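Local coordinates for sialidase domain-containing protein (Dyadobacter fermentans, PDB 5HX0) that is of unknown function but has a sialidase-like beta-propeller fold and may bind or process carbohydrate, at residues H312-L317 / V324-G329; R338-N343 / A352-L357. One frame throughout, in Å; residues are numbered along the deposited sequence.

Contact 1. Residues H312-L317 / V324-G329; sequences HPMHAL and VLLSYG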
# COMPACT_ATOMS: atom_id res chain seq x y z
N HIS A 312 25.90 -14.04 -6.28
CA HIS A 312 25.31 -13.11 -5.34
C HIS A 312 23.79 -13.08 -5.49
O HIS A 312 23.26 -13.49 -6.50
CB HIS A 312 25.85 -11.68 -5.55
CG HIS A 312 25.28 -11.00 -6.76
ND1 HIS A 312 26.01 -10.82 -7.92
CD2 HIS A 312 24.07 -10.45 -6.99
CE1 HIS A 312 25.27 -10.18 -8.81
NE2 HIS A 312 24.08 -9.94 -8.27
N PRO A 313 23.08 -12.62 -4.45
CA PRO A 313 23.60 -12.54 -3.10
C PRO A 313 23.57 -13.95 -2.52
O PRO A 313 23.10 -14.87 -3.20
CB PRO A 313 22.60 -11.61 -2.39
CG PRO A 313 21.28 -11.95 -3.07
CD PRO A 313 21.64 -12.30 -4.53
N MSE A 314 24.04 -14.13 -1.29
CA MSE A 314 24.15 -15.45 -0.67
C MSE A 314 23.12 -15.62 0.44
O MSE A 314 22.74 -14.64 1.09
CB MSE A 314 25.57 -15.67 -0.11
CG MSE A 314 26.54 -16.42 -1.07
SE MSE A 314 26.93 -15.40 -2.66
CE MSE A 314 27.68 -13.76 -1.92
N HIS A 315 22.66 -16.86 0.64
CA HIS A 315 21.80 -17.24 1.75
C HIS A 315 22.30 -18.56 2.33
O HIS A 315 22.65 -19.46 1.57
CB HIS A 315 20.31 -17.43 1.31
CG HIS A 315 19.42 -17.87 2.43
ND1 HIS A 315 19.10 -19.19 2.65
CD2 HIS A 315 18.86 -17.17 3.44
CE1 HIS A 315 18.35 -19.28 3.74
NE2 HIS A 315 18.21 -18.07 4.25
N ALA A 316 22.34 -18.67 3.66
CA ALA A 316 22.82 -19.89 4.31
C ALA A 316 21.72 -20.51 5.16
O ALA A 316 21.07 -19.80 5.94
CB ALA A 316 24.05 -19.62 5.18
N LEU A 317 21.55 -21.82 5.03
CA LEU A 317 20.57 -22.60 5.78
C LEU A 317 21.26 -23.78 6.44
O LEU A 317 21.94 -24.55 5.77
CB LEU A 317 19.46 -23.11 4.85
CG LEU A 317 18.48 -24.11 5.49
CD1 LEU A 317 17.61 -23.40 6.51
CD2 LEU A 317 17.60 -24.78 4.41
N VAL A 324 25.72 -26.93 5.81
CA VAL A 324 25.15 -25.62 5.53
C VAL A 324 24.92 -25.49 4.03
O VAL A 324 25.87 -25.58 3.24
CB VAL A 324 26.06 -24.48 6.02
CG1 VAL A 324 25.45 -23.11 5.69
CG2 VAL A 324 26.32 -24.62 7.52
N LEU A 325 23.65 -25.29 3.63
CA LEU A 325 23.32 -25.03 2.24
C LEU A 325 23.51 -23.54 1.96
O LEU A 325 22.81 -22.71 2.54
CB LEU A 325 21.88 -25.45 1.93
CG LEU A 325 21.45 -25.16 0.47
CD1 LEU A 325 22.24 -26.02 -0.50
CD2 LEU A 325 19.94 -25.40 0.34
N LEU A 326 24.46 -23.21 1.08
CA LEU A 326 24.73 -21.84 0.67
C LEU A 326 24.18 -21.67 -0.74
O LEU A 326 24.71 -22.27 -1.67
CB LEU A 326 26.23 -21.55 0.70
CG LEU A 326 26.69 -20.12 0.44
CD1 LEU A 326 26.30 -19.21 1.59
CD2 LEU A 326 28.20 -20.09 0.21
N SER A 327 23.11 -20.89 -0.90
CA SER A 327 22.56 -20.68 -2.23
C SER A 327 22.81 -19.25 -2.70
O SER A 327 22.92 -18.33 -1.88
CB SER A 327 21.06 -21.00 -2.26
OG SER A 327 20.37 -20.22 -1.32
N TYR A 328 22.91 -19.08 -4.01
CA TYR A 328 23.22 -17.77 -4.59
C TYR A 328 22.72 -17.67 -6.02
O TYR A 328 22.56 -18.67 -6.71
CB TYR A 328 24.72 -17.47 -4.56
CG TYR A 328 25.59 -18.65 -4.93
CD1 TYR A 328 25.95 -19.59 -3.97
CD2 TYR A 328 26.09 -18.80 -6.21
CE1 TYR A 328 26.76 -20.67 -4.28
CE2 TYR A 328 26.92 -19.90 -6.54
CZ TYR A 328 27.24 -20.81 -5.56
OH TYR A 328 28.05 -21.90 -5.83
N GLY A 329 22.50 -16.43 -6.46
CA GLY A 329 22.19 -16.18 -7.85
C GLY A 329 23.45 -16.23 -8.70
O GLY A 329 24.56 -15.93 -8.25
O HOH W 1 20.36 -21.46 1.26
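Met314 lies against Tyr328 and Leu326 on one face of an antiparallel strand pair. The chain of this selenomethionine bends at chi2 (66°), which helps to bring SE to 3.6 Å from Tyr328 CB. SE sits 5.1 Å from the centre of the Tyr328 ring, 48° off its normal, in an oblique Met-aromatic contact. The Met314 and Leu326 side chains slant across one another, with Met314 CG 3.9 Å from Leu326 CD1. Further along the same face, the methyl CB of Ala316 meets CG1 of Val324 at 3.8 Å. Phe279 of the neighbouring sheet packs on Met314, Ala316 and Leu326.

The other face carries His315, Ser327, Leu317 and Leu325. The His315 ring swings away from the partner strand, since its CG is anti to the backbone N (chi1 178°). A water in the plane of that ring spans the gap. Its oxygen lies 2.9 Å from His315 ND1, also bonds Ser327 OG, and donates to Leu325 O. The ring of Trp370 meets His315 from the next sheet.

Paired backbone bonds join His315 to Ser327 and Leu317 to Leu325. Ser327 N reaches His315 O at 2.9 Å, and Leu325 N reaches Leu317 O at 2.8 Å. The chain turns a corner at Pro313, which follows a cis peptide bond; before it, His312 N bonds Gly329 O at 3.0 Å. This is the beta hairpin of the two innermost strands of a propeller blade, packed between the neighbouring blades, as in the sialidase-like fold.

Contact 2. Residues R338-N343 / A352-L357; sequences RARILN and APEIVL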
# COMPACT_ATOMS: atom_id res chain seq x y z
N ARG A 338 22.47 -21.22 -8.24
CA ARG A 338 23.42 -22.26 -7.86
C ARG A 338 23.52 -22.35 -6.33
O ARG A 338 22.99 -21.51 -5.59
CB ARG A 338 24.80 -21.99 -8.50
CG ARG A 338 24.71 -21.96 -10.03
CD ARG A 338 26.03 -21.71 -10.73
NE ARG A 338 25.81 -21.76 -12.18
CZ ARG A 338 26.71 -22.20 -13.06
NH1 ARG A 338 27.90 -22.61 -12.65
NH2 ARG A 338 26.40 -22.21 -14.35
N ALA A 339 24.24 -23.37 -5.86
CA ALA A 339 24.41 -23.57 -4.43
C ALA A 339 25.59 -24.51 -4.19
O ALA A 339 26.06 -25.19 -5.10
CB ALA A 339 23.14 -24.13 -3.78
N ARG A 340 26.05 -24.53 -2.93
CA ARG A 340 26.99 -25.56 -2.51
C ARG A 340 26.75 -25.86 -1.03
O ARG A 340 26.24 -25.02 -0.30
CB ARG A 340 28.45 -25.14 -2.77
CG ARG A 340 28.85 -23.77 -2.26
CD ARG A 340 30.25 -23.36 -2.80
NE ARG A 340 30.24 -23.01 -4.22
CZ ARG A 340 31.31 -23.01 -5.01
NH1 ARG A 340 32.51 -23.35 -4.51
NH2 ARG A 340 31.20 -22.69 -6.29
N ILE A 341 27.09 -27.07 -0.61
CA ILE A 341 26.84 -27.49 0.76
C ILE A 341 28.17 -27.48 1.50
O ILE A 341 29.09 -28.22 1.14
CB ILE A 341 26.19 -28.88 0.81
CG1 ILE A 341 24.81 -28.85 0.15
CG2 ILE A 341 26.12 -29.37 2.27
CD1 ILE A 341 24.11 -30.22 0.17
N LEU A 342 28.27 -26.64 2.52
CA LEU A 342 29.49 -26.48 3.29
C LEU A 342 29.46 -27.39 4.52
O LEU A 342 28.39 -27.83 4.96
CB LEU A 342 29.66 -25.03 3.72
CG LEU A 342 29.52 -23.97 2.62
CD1 LEU A 342 29.83 -22.60 3.19
CD2 LEU A 342 30.44 -24.30 1.44
N ASN A 343 30.64 -27.68 5.06
CA ASN A 343 30.68 -28.37 6.35
C ASN A 343 30.11 -27.45 7.44
O ASN A 343 29.83 -26.26 7.22
CB ASN A 343 32.11 -28.84 6.68
CG ASN A 343 33.14 -27.70 6.69
OD1 ASN A 343 32.82 -26.55 6.98
ND2 ASN A 343 34.39 -28.04 6.38
N ALA A 352 33.84 -27.40 -1.83
CA ALA A 352 32.50 -27.95 -1.90
C ALA A 352 31.98 -27.85 -3.33
O ALA A 352 32.06 -26.77 -3.94
CB ALA A 352 31.55 -27.23 -0.93
N PRO A 353 31.47 -28.94 -3.90
CA PRO A 353 31.09 -28.92 -5.32
C PRO A 353 29.84 -28.08 -5.53
O PRO A 353 28.94 -28.06 -4.70
CB PRO A 353 30.83 -30.40 -5.64
CG PRO A 353 30.53 -31.05 -4.31
CD PRO A 353 31.33 -30.27 -3.28
N GLU A 354 29.80 -27.39 -6.67
CA GLU A 354 28.70 -26.48 -6.96
C GLU A 354 27.51 -27.23 -7.54
O GLU A 354 27.66 -28.05 -8.46
CB GLU A 354 29.16 -25.37 -7.90
CG GLU A 354 28.10 -24.32 -8.19
CD GLU A 354 28.68 -23.13 -8.93
OE1 GLU A 354 29.00 -23.25 -10.12
OE2 GLU A 354 28.84 -22.06 -8.29
N ILE A 355 26.34 -26.96 -6.99
CA ILE A 355 25.07 -27.53 -7.41
C ILE A 355 24.44 -26.52 -8.37
O ILE A 355 24.26 -25.36 -8.00
CB ILE A 355 24.16 -27.77 -6.19
CG1 ILE A 355 24.85 -28.67 -5.16
CG2 ILE A 355 22.80 -28.32 -6.61
CD1 ILE A 355 24.19 -28.68 -3.80
N VAL A 356 24.12 -26.93 -9.59
CA VAL A 356 23.54 -25.98 -10.54
C VAL A 356 22.04 -26.23 -10.60
O VAL A 356 21.59 -27.27 -11.08
CB VAL A 356 24.19 -26.07 -11.93
CG1 VAL A 356 23.60 -25.01 -12.85
CG2 VAL A 356 25.72 -25.87 -11.82
N LEU A 357 21.24 -25.27 -10.11
CA LEU A 357 19.79 -25.49 -10.04
C LEU A 357 19.04 -25.00 -11.28
O LEU A 357 18.06 -25.62 -11.69
CB LEU A 357 19.20 -24.82 -8.78
CG LEU A 357 19.76 -25.31 -7.44
CD1 LEU A 357 19.15 -24.50 -6.30
CD2 LEU A 357 19.48 -26.80 -7.25
O HOH W 2 27.90 -29.08 -2.53
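Arg338 and Arg340 hold the carboxylate of Glu354 between them in a salt-bridge network. Arg338 NH1 bonds Glu354 OE1 at 2.8 Å, and Arg340 NH2 bonds Glu354 OE2 at 3.2 Å. Each oxygen lies close to the plane of its guanidinium but is met from above the carboxylate plane. The guanidinium and carboxylate planes are almost perpendicular, 88° apart for Arg338 and 87° for Arg340. The two chains reach Glu354 differently: Arg338 runs extended from CG to NE, while Arg340 bends at chi3 (73°). Tyr328 OH also bonds both Glu354 OE2 and Arg340 NE, which probably helps to fix the network.

Apolar contacts flank the charges. Val356 runs alongside Arg338, and its CG2 lies over one guanidinium face, toward the rim. On the opposite face of the sheet, Ile341 CG1 meets Ile355 CD1 at 4.0 Å. Ile39 and Val42 cover Ile355 there. At the loop end, Ala352 CB touches Leu342 CD2 at 3.9 Å.

Backbone bonds join Ala339 and Ile355 in both directions. Ile355 N to Ala339 O is short, at 2.6 Å, and nearly straight. Further toward the loop, direct pairing gives way to a water that accepts from Ile341 N and donates to Pro353 O, its oxygen 2.6 Å from that atom. The arrangement is an antiparallel beta hairpin formed by the two outer strands of a four-stranded propeller blade.

How the contacts relate
Contact 1 comes first along the chain and closes the short turn between strands 314-318 and 324-330. The chain then turns again into strand 336-342. Contact 2 follows and closes the loop between that strand and 354-358. The two are in series, neither nested nor crossed. Together they make up one four-stranded antiparallel blade, with the strands side by side in chain order, from 314-318 to 354-358. A probable hydrogen bond of Leu342 N with Val324 O joins the middle strands. Contact 1 faces the neighbouring blades, its centre about 10 Å from the centre of the chain. Contact 2, about 19 Å from it, lies beside strands 42-51 and 393-401.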